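Local coordinates for protein xylulokinase (Brucella ovis, PDB 5VM1) that probably phosphorylates D-xylulose to D-xylulose 5-phosphate with ATP, as a sugar kinase of the FGGY family, at residues S84-G89 / C103-D108; G89-D94 / L159-Y164. All coordinates share one frame; numbering follows the deposited sequence.

Contact 1: S84-G89 / C103-D108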
ATOM      1  N   SER A  84     -10.997  -2.022   4.302  1.00 44.22           N
ATOM      2  CA  SER A  84      -9.683  -1.831   3.706  1.00 30.70           C
ATOM      3  C   SER A  84      -9.430  -2.960   2.723  1.00 33.88           C
ATOM      4  O   SER A  84      -9.914  -4.082   2.909  1.00 41.05           O
ATOM      5  CB  SER A  84      -8.570  -1.836   4.740  1.00 30.95           C
ATOM      6  OG  SER A  84      -7.318  -1.839   4.090  1.00 47.13           O
ATOM      7  N   GLY A  85      -8.697  -2.657   1.662  1.00 32.62           N
ATOM      8  CA  GLY A  85      -8.432  -3.672   0.660  1.00 37.42           C
ATOM      9  C   GLY A  85      -7.129  -3.506  -0.084  1.00 37.74           C
ATOM     10  O   GLY A  85      -6.624  -2.393  -0.270  1.00 24.26           O
ATOM     11  N   GLN A  86      -6.609  -4.644  -0.551  1.00 36.24           N
ATOM     12  CA  GLN A  86      -5.595  -4.660  -1.585  1.00 30.32           C
ATOM     13  C   GLN A  86      -6.117  -3.902  -2.783  1.00 28.27           C
ATOM     14  O   GLN A  86      -7.228  -4.163  -3.244  1.00 34.95           O
ATOM     15  CB  GLN A  86      -5.306  -6.102  -1.971  1.00 42.18           C
ATOM     16  CG  GLN A  86      -6.567  -6.976  -1.952  1.00 38.49           C
ATOM     17  CD  GLN A  86      -6.434  -8.291  -2.719  1.00 41.76           C
ATOM     18  OE1 GLN A  86      -5.854  -8.360  -3.804  1.00 45.54           O
ATOM     19  NE2 GLN A  86      -6.930  -9.358  -2.114  1.00 38.51           N
ATOM     20  N   MET A  87      -5.292  -2.997  -3.307  1.00 37.42           N
ATOM     21  CA  MET A  87      -5.650  -2.022  -4.325  1.00 22.51           C
ATOM     22  C   MET A  87      -5.650  -2.650  -5.719  1.00 32.32           C
ATOM     23  O   MET A  87      -5.220  -3.785  -5.918  1.00 37.24           O
ATOM     24  CB  MET A  87      -4.671  -0.850  -4.258  1.00 28.77           C
ATOM     25  CG  MET A  87      -4.567  -0.150  -2.893  1.00 36.73           C
ATOM     26  SD  MET A  87      -3.445   1.234  -2.851  1.00 71.84           S
ATOM     27  CE  MET A  87      -4.177   2.329  -4.034  1.00 54.25           C
ATOM     28  N   HIS A  88      -6.160  -1.886  -6.690  1.00 31.43           N
ATOM     29  CA  HIS A  88      -5.957  -2.127  -8.124  1.00 32.92           C
ATOM     30  C   HIS A  88      -6.685  -3.362  -8.666  1.00 36.52           C
ATOM     31  O   HIS A  88      -6.838  -3.487  -9.888  1.00 35.25           O
ATOM     32  CB  HIS A  88      -4.451  -2.273  -8.474  1.00 29.99           C
ATOM     33  CG  HIS A  88      -3.552  -1.259  -7.826  1.00 34.48           C
ATOM     34  ND1 HIS A  88      -3.593   0.089  -8.121  1.00 36.95           N
ATOM     35  CD2 HIS A  88      -2.594  -1.403  -6.877  1.00 36.96           C
ATOM     36  CE1 HIS A  88      -2.692   0.729  -7.398  1.00 35.40           C
ATOM     37  NE2 HIS A  88      -2.074  -0.151  -6.632  1.00 43.19           N
ATOM     38  N   GLY A  89      -7.121  -4.279  -7.801  1.00 33.55           N
ATOM     39  CA  GLY A  89      -7.696  -5.532  -8.287  1.00 34.04           C
ATOM     40  C   GLY A  89      -8.954  -5.320  -9.125  1.00 38.39           C
ATOM     41  O   GLY A  89      -9.821  -4.509  -8.791  1.00 34.59           O
ATOM     42  N   CYS A 103     -10.837 -12.266  -9.940  1.00 37.97           N
ATOM     43  CA  CYS A 103     -10.235 -10.948  -9.811  1.00 31.22           C
ATOM     44  C   CYS A 103      -8.748 -10.967 -10.197  1.00 37.06           C
ATOM     45  O   CYS A 103      -7.980 -11.842  -9.779  1.00 38.82           O
ATOM     46  CB  CYS A 103     -10.420 -10.458  -8.377  1.00 30.02           C
ATOM     47  SG  CYS A 103      -9.654  -8.839  -8.067  1.00 35.69           S
ATOM     48  N   ILE A 104      -8.343  -9.992 -11.001  1.00 45.80           N
ATOM     49  CA  ILE A 104      -6.967  -9.857 -11.470  1.00 36.62           C
ATOM     50  C   ILE A 104      -6.273  -8.872 -10.542  1.00 32.41           C
ATOM     51  O   ILE A 104      -6.561  -7.671 -10.564  1.00 43.96           O
ATOM     52  CB  ILE A 104      -6.916  -9.408 -12.938  1.00 37.34           C
ATOM     53  CG1 ILE A 104      -7.706 -10.406 -13.807  1.00 36.53           C
ATOM     54  CG2 ILE A 104      -5.469  -9.255 -13.420  1.00 29.17           C
ATOM     55  CD1 ILE A 104      -7.845 -10.032 -15.257  1.00 31.26           C
ATOM     56  N   LEU A 105      -5.382  -9.389  -9.703  1.00 32.42           N
ATOM     57  CA  LEU A 105      -4.815  -8.670  -8.569  1.00 30.63           C
ATOM     58  C   LEU A 105      -3.728  -7.660  -8.989  1.00 33.21           C
ATOM     59  O   LEU A 105      -3.273  -7.604 -10.140  1.00 36.33           O
ATOM     60  CB  LEU A 105      -4.251  -9.672  -7.558  1.00 27.88           C
ATOM     61  CG  LEU A 105      -5.287 -10.726  -7.142  1.00 34.06           C
ATOM     62  CD1 LEU A 105      -4.788 -11.668  -6.064  1.00 34.35           C
ATOM     63  CD2 LEU A 105      -6.568 -10.056  -6.691  1.00 31.58           C
ATOM     64  N   TRP A 106      -3.277  -6.895  -7.987  1.00 29.44           N
ATOM     65  CA  TRP A 106      -2.289  -5.829  -8.152  1.00 25.06           C
ATOM     66  C   TRP A 106      -0.927  -6.362  -8.607  1.00 32.71           C
ATOM     67  O   TRP A 106      -0.183  -5.649  -9.290  1.00 38.03           O
ATOM     68  CB  TRP A 106      -2.117  -5.093  -6.813  1.00 28.14           C
ATOM     69  CG  TRP A 106      -1.542  -6.047  -5.721  1.00 29.09           C
ATOM     70  CD1 TRP A 106      -2.261  -6.891  -4.931  1.00 33.43           C
ATOM     71  CD2 TRP A 106      -0.159  -6.260  -5.374  1.00 26.42           C
ATOM     72  NE1 TRP A 106      -1.421  -7.618  -4.112  1.00 43.23           N
ATOM     73  CE2 TRP A 106      -0.127  -7.252  -4.364  1.00 33.23           C
ATOM     74  CE3 TRP A 106       1.054  -5.731  -5.831  1.00 30.91           C
ATOM     75  CZ2 TRP A 106       1.065  -7.702  -3.783  1.00 28.78           C
ATOM     76  CZ3 TRP A 106       2.242  -6.189  -5.249  1.00 28.28           C
ATOM     77  CH2 TRP A 106       2.237  -7.153  -4.235  1.00 29.19           C
ATOM     78  N   ASN A 107      -0.562  -7.590  -8.213  1.00 28.20           N
ATOM     79  CA  ASN A 107       0.722  -8.159  -8.602  1.00 38.41           C
ATOM     80  C   ASN A 107       0.629  -9.015  -9.874  1.00 31.68           C
ATOM     81  O   ASN A 107       1.525  -9.820 -10.137  1.00 31.83           O
ATOM     82  CB  ASN A 107       1.345  -8.961  -7.448  1.00 30.08           C
ATOM     83  CG  ASN A 107       0.435 -10.043  -6.909  1.00 38.93           C
ATOM     84  OD1 ASN A 107      -0.612 -10.340  -7.473  1.00 46.03           O
ATOM     85  ND2 ASN A 107       0.822 -10.616  -5.776  1.00 42.62           N
ATOM     86  N   ASP A 108      -0.441  -8.871 -10.644  1.00 29.43           N
ATOM     87  CA  ASP A 108      -0.535  -9.479 -11.965  1.00 38.87           C
ATOM     88  C   ASP A 108       0.172  -8.599 -12.995  1.00 30.79           C
ATOM     89  O   ASP A 108       0.078  -7.371 -12.944  1.00 51.50           O
ATOM     90  CB  ASP A 108      -2.007  -9.654 -12.328  1.00 35.26           C
ATOM     91  CG  ASP A 108      -2.219 -10.437 -13.600  1.00 43.19           C
ATOM     92  OD1 ASP A 108      -1.919  -9.930 -14.707  1.00 42.37           O
ATOM     93  OD2 ASP A 108      -2.718 -11.579 -13.478  1.00 48.42           O
TER
HETATM   94  O   HOH W   1      -5.430  -6.737  -5.940  1.00 31.56           O
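Cys103 meets the loop that follows strand 78-85 with its sulfur: a chi1 of 178° turns SG away from its own N and onto the bare glycine backbone, 3.7 Å from Gly89 C. One residue on, Ile104 turns its side chain elsewhere and contributes its carbonyl, toward which Gly89 CA points a hydrogen in a CA-H...O contact of 3.3 Å to Ile104 O. Leu105 reaches across with a methyl branch, CD2, which sits 3.4 Å from Gln86 OE1. That amide oxygen also lies at the edge of the Trp106 indole, near the ring plane, with the amide and ring planes 82° apart. No direct hydrogen bond joins the two segments here; a water does the work. It donates to Gln86 OE1 (2.7 Å) and to Met87 O, and accepts from Trp106 N at 3.0 Å, so one molecule ties a side chain and two backbone groups together. Trp106 CB rests 3.7 Å from His88 CD2, at the edge of the imidazole. The loop carrying Met87 and His88, predicted to bind substrate, is backed by the start of the type I turn Leu105-Asp108. His88 ND1 is bonded to Gly182 O, and its ring stacks with Phe136. Strand 78-85 belongs to the central sheet of the N-terminal FGGY domain, beside strand 9-15, while strand 103-104 pairs with strand 50-51 and helix 53-70 touches both Gln86 and Cys103 through Trp56.

Contact 2: G89-D94 / L159-Y164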
ATOM      1  N   GLY A  89      -7.121  -4.279  -7.801  1.00 33.55           N
ATOM      2  CA  GLY A  89      -7.696  -5.532  -8.287  1.00 34.04           C
ATOM      3  C   GLY A  89      -8.954  -5.320  -9.125  1.00 38.39           C
ATOM      4  O   GLY A  89      -9.821  -4.509  -8.791  1.00 34.59           O
ATOM      5  N   ALA A  90      -9.087  -6.118 -10.192  1.00 38.32           N
ATOM      6  CA  ALA A  90     -10.153  -5.963 -11.180  1.00 25.97           C
ATOM      7  C   ALA A  90     -11.188  -7.074 -11.034  1.00 39.46           C
ATOM      8  O   ALA A  90     -10.957  -8.203 -11.481  1.00 36.19           O
ATOM      9  CB  ALA A  90      -9.566  -5.968 -12.588  1.00 26.36           C
ATOM     10  N   THR A  91     -12.366  -6.722 -10.486  1.00 32.76           N
ATOM     11  CA  THR A  91     -13.488  -7.645 -10.286  1.00 36.51           C
ATOM     12  C   THR A  91     -14.603  -7.265 -11.266  1.00 36.03           C
ATOM     13  O   THR A  91     -15.219  -6.204 -11.130  1.00 34.42           O
ATOM     14  CB  THR A  91     -14.023  -7.580  -8.848  1.00 34.85           C
ATOM     15  OG1 THR A  91     -12.954  -7.325  -7.937  1.00 28.05           O
ATOM     16  CG2 THR A  91     -14.705  -8.893  -8.444  1.00 34.99           C
ATOM     17  N   LEU A  92     -14.880  -8.137 -12.235  1.00 31.43           N
ATOM     18  CA  LEU A  92     -15.854  -7.866 -13.287  1.00 35.12           C
ATOM     19  C   LEU A  92     -17.190  -8.544 -12.958  1.00 41.60           C
ATOM     20  O   LEU A  92     -17.254  -9.769 -12.811  1.00 39.93           O
ATOM     21  CB  LEU A  92     -15.300  -8.328 -14.639  1.00 41.39           C
ATOM     22  CG  LEU A  92     -13.792  -8.060 -14.897  1.00 36.87           C
ATOM     23  CD1 LEU A  92     -13.380  -8.377 -16.341  1.00 32.86           C
ATOM     24  CD2 LEU A  92     -13.312  -6.656 -14.472  1.00 32.59           C
ATOM     25  N   LEU A  93     -18.263  -7.755 -12.879  1.00 39.71           N
ATOM     26  CA  LEU A  93     -19.587  -8.288 -12.594  1.00 44.45           C
ATOM     27  C   LEU A  93     -20.500  -8.107 -13.800  1.00 50.86           C
ATOM     28  O   LEU A  93     -20.394  -7.117 -14.533  1.00 48.99           O
ATOM     29  CB  LEU A  93     -20.203  -7.606 -11.376  1.00 37.47           C
ATOM     30  CG  LEU A  93     -19.302  -7.644 -10.146  1.00 48.76           C
ATOM     31  CD1 LEU A  93     -20.051  -7.125  -8.942  1.00 44.05           C
ATOM     32  CD2 LEU A  93     -18.754  -9.050  -9.897  1.00 43.35           C
ATOM     33  N   ASP A  94     -21.442  -9.044 -13.970  1.00 45.24           N
ATOM     34  CA  ASP A  94     -22.374  -8.972 -15.089  1.00 48.12           C
ATOM     35  C   ASP A  94     -23.618  -8.180 -14.667  1.00 52.88           C
ATOM     36  O   ASP A  94     -23.583  -7.418 -13.697  1.00 47.79           O
ATOM     37  CB  ASP A  94     -22.718 -10.376 -15.610  1.00 53.39           C
ATOM     38  CG  ASP A  94     -23.448 -11.247 -14.590  1.00 55.78           C
ATOM     39  OD1 ASP A  94     -23.837 -10.758 -13.515  1.00 58.82           O
ATOM     40  OD2 ASP A  94     -23.671 -12.438 -14.888  1.00 56.55           O
ATOM     41  N   LEU A 159     -15.366  -3.512 -10.068  1.00 36.50           N
ATOM     42  CA  LEU A 159     -15.192  -3.164  -8.672  1.00 36.59           C
ATOM     43  C   LEU A 159     -13.811  -3.598  -8.209  1.00 39.15           C
ATOM     44  O   LEU A 159     -13.271  -4.600  -8.692  1.00 27.93           O
ATOM     45  CB  LEU A 159     -16.259  -3.831  -7.794  1.00 36.47           C
ATOM     46  CG  LEU A 159     -17.718  -3.437  -7.940  1.00 37.86           C
ATOM     47  CD1 LEU A 159     -18.593  -4.403  -7.153  1.00 38.48           C
ATOM     48  CD2 LEU A 159     -17.909  -2.017  -7.432  1.00 37.73           C
ATOM     49  N   LEU A 160     -13.238  -2.819  -7.271  1.00 42.43           N
ATOM     50  CA  LEU A 160     -12.026  -3.238  -6.591  1.00 38.23           C
ATOM     51  C   LEU A 160     -12.387  -4.146  -5.414  1.00 36.31           C
ATOM     52  O   LEU A 160     -13.512  -4.105  -4.910  1.00 38.28           O
ATOM     53  CB  LEU A 160     -11.236  -2.026  -6.109  1.00 37.21           C
ATOM     54  CG  LEU A 160     -10.744  -0.991  -7.110  1.00 34.56           C
ATOM     55  CD1 LEU A 160     -10.487   0.268  -6.336  1.00 38.74           C
ATOM     56  CD2 LEU A 160      -9.511  -1.425  -7.835  1.00 29.20           C
ATOM     57  N   PRO A 161     -11.437  -4.947  -4.927  1.00 37.47           N
ATOM     58  CA  PRO A 161     -11.804  -5.997  -3.955  1.00 44.85           C
ATOM     59  C   PRO A 161     -12.608  -5.531  -2.745  1.00 36.59           C
ATOM     60  O   PRO A 161     -13.663  -6.108  -2.474  1.00 41.71           O
ATOM     61  CB  PRO A 161     -10.436  -6.580  -3.563  1.00 26.42           C
ATOM     62  CG  PRO A 161      -9.624  -6.398  -4.762  1.00 27.05           C
ATOM     63  CD  PRO A 161     -10.037  -5.088  -5.366  1.00 32.70           C
ATOM     64  N   LYS A 162     -12.175  -4.492  -2.030  1.00 31.18           N
ATOM     65  CA  LYS A 162     -12.913  -4.104  -0.832  1.00 38.14           C
ATOM     66  C   LYS A 162     -14.319  -3.636  -1.182  1.00 41.90           C
ATOM     67  O   LYS A 162     -15.226  -3.725  -0.346  1.00 44.11           O
ATOM     68  CB  LYS A 162     -12.166  -3.032  -0.029  1.00 27.19           C
ATOM     69  CG  LYS A 162     -12.417  -1.612  -0.464  1.00 33.80           C
ATOM     70  CD  LYS A 162     -11.871  -0.640   0.551  1.00 37.65           C
ATOM     71  CE  LYS A 162     -12.232   0.791   0.183  1.00 41.40           C
ATOM     72  NZ  LYS A 162     -12.294   1.014  -1.301  1.00 40.72           N
ATOM     73  N   ASP A 163     -14.501  -3.103  -2.397  1.00 34.52           N
ATOM     74  CA  ASP A 163     -15.807  -2.649  -2.844  1.00 36.88           C
ATOM     75  C   ASP A 163     -16.713  -3.813  -3.267  1.00 40.77           C
ATOM     76  O   ASP A 163     -17.937  -3.658  -3.276  1.00 41.76           O
ATOM     77  CB  ASP A 163     -15.638  -1.601  -3.948  1.00 37.26           C
ATOM     78  CG  ASP A 163     -14.755  -0.395  -3.508  1.00 41.04           C
ATOM     79  OD1 ASP A 163     -14.813   0.036  -2.327  1.00 38.86           O
ATOM     80  OD2 ASP A 163     -14.024   0.152  -4.364  1.00 39.81           O
ATOM     81  N   TYR A 164     -16.153  -4.951  -3.683  1.00 41.96           N
ATOM     82  CA  TYR A 164     -16.982  -6.147  -3.843  1.00 40.96           C
ATOM     83  C   TYR A 164     -17.448  -6.656  -2.488  1.00 42.85           C
ATOM     84  O   TYR A 164     -18.538  -7.235  -2.359  1.00 35.66           O
ATOM     85  CB  TYR A 164     -16.234  -7.276  -4.563  1.00 31.70           C
ATOM     86  CG  TYR A 164     -17.118  -8.495  -4.787  1.00 33.86           C
ATOM     87  CD1 TYR A 164     -17.972  -8.566  -5.890  1.00 34.80           C
ATOM     88  CD2 TYR A 164     -17.126  -9.551  -3.894  1.00 35.29           C
ATOM     89  CE1 TYR A 164     -18.798  -9.669  -6.101  1.00 42.27           C
ATOM     90  CE2 TYR A 164     -17.956 -10.678  -4.098  1.00 37.89           C
ATOM     91  CZ  TYR A 164     -18.789 -10.726  -5.197  1.00 43.25           C
ATOM     92  OH  TYR A 164     -19.612 -11.819  -5.409  1.00 43.66           O
TER
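Thr91 and Leu159 form an antiparallel hydrogen-bonded pair, and this is where the packing is closest. Leu159 N gives a nearly straight bond (171°) to Thr91 O at 2.9 Å, and Thr91 N returns one of the same length to Leu159 O. The threonine hydroxyl adds a third: a chi1 of -34° swings OG1 to the backbone-N side, from where it donates to Leu159 O over 2.8 Å from above the carbonyl plane. Leu159 O is thus gripped by two donors of one residue. Next to this pair, Gly89 O faces the start of the helix, with Leu160 CD2 at 3.2 Å and Leu160 CA directing its hydrogen at the same oxygen. The Pro161 ring lies alongside, its CD 3.5 Å from Gly89 O. Strands 91-93 and 157-159 make a two-stranded antiparallel sheet within the N-terminal FGGY domain, and the second strand runs straight into helix 161-170, with Leu160 at its N-cap position. Farther along, contact is looser and wholly apolar. Leu93 CD1 meets Leu159 CD1 at 3.6 Å, the two side chains crossing at about a right angle, and Leu93 CD2 lies 3.8 Å from Tyr164 CE1. The partly exposed tyrosine receives Leu93 CD1 at its ring edge, in plane, whereas Thr91 CG2 approaches CD1 of that ring no closer than 4.2 Å; Ile57 of helix 53-70 and Val99 also touch the tyrosine side chain.

Gly89 belongs to both contacts, whose centres lie about 9 Å apart, and their segments alternate along the chain. The join continues through the backbone: Ala90 N probably hydrogen-bonds to Ile104 O at 3.0 Å. Leu160 CD2 packs 3.5 Å from His88 C, and Pro161 CG 3.6 Å from Gln86 O, so the start of helix 161-170 in contact 2 borders the loop of contact 1 predicted to bind substrate. There the Met87 side chain comes within about 3 Å of that of Asp243, the predicted proton acceptor. From the side chain of Asp14, predicted to be important for activity, that of Gln86 in contact 1 is about 7 Å away and that of Pro161 in contact 2 about 9 Å.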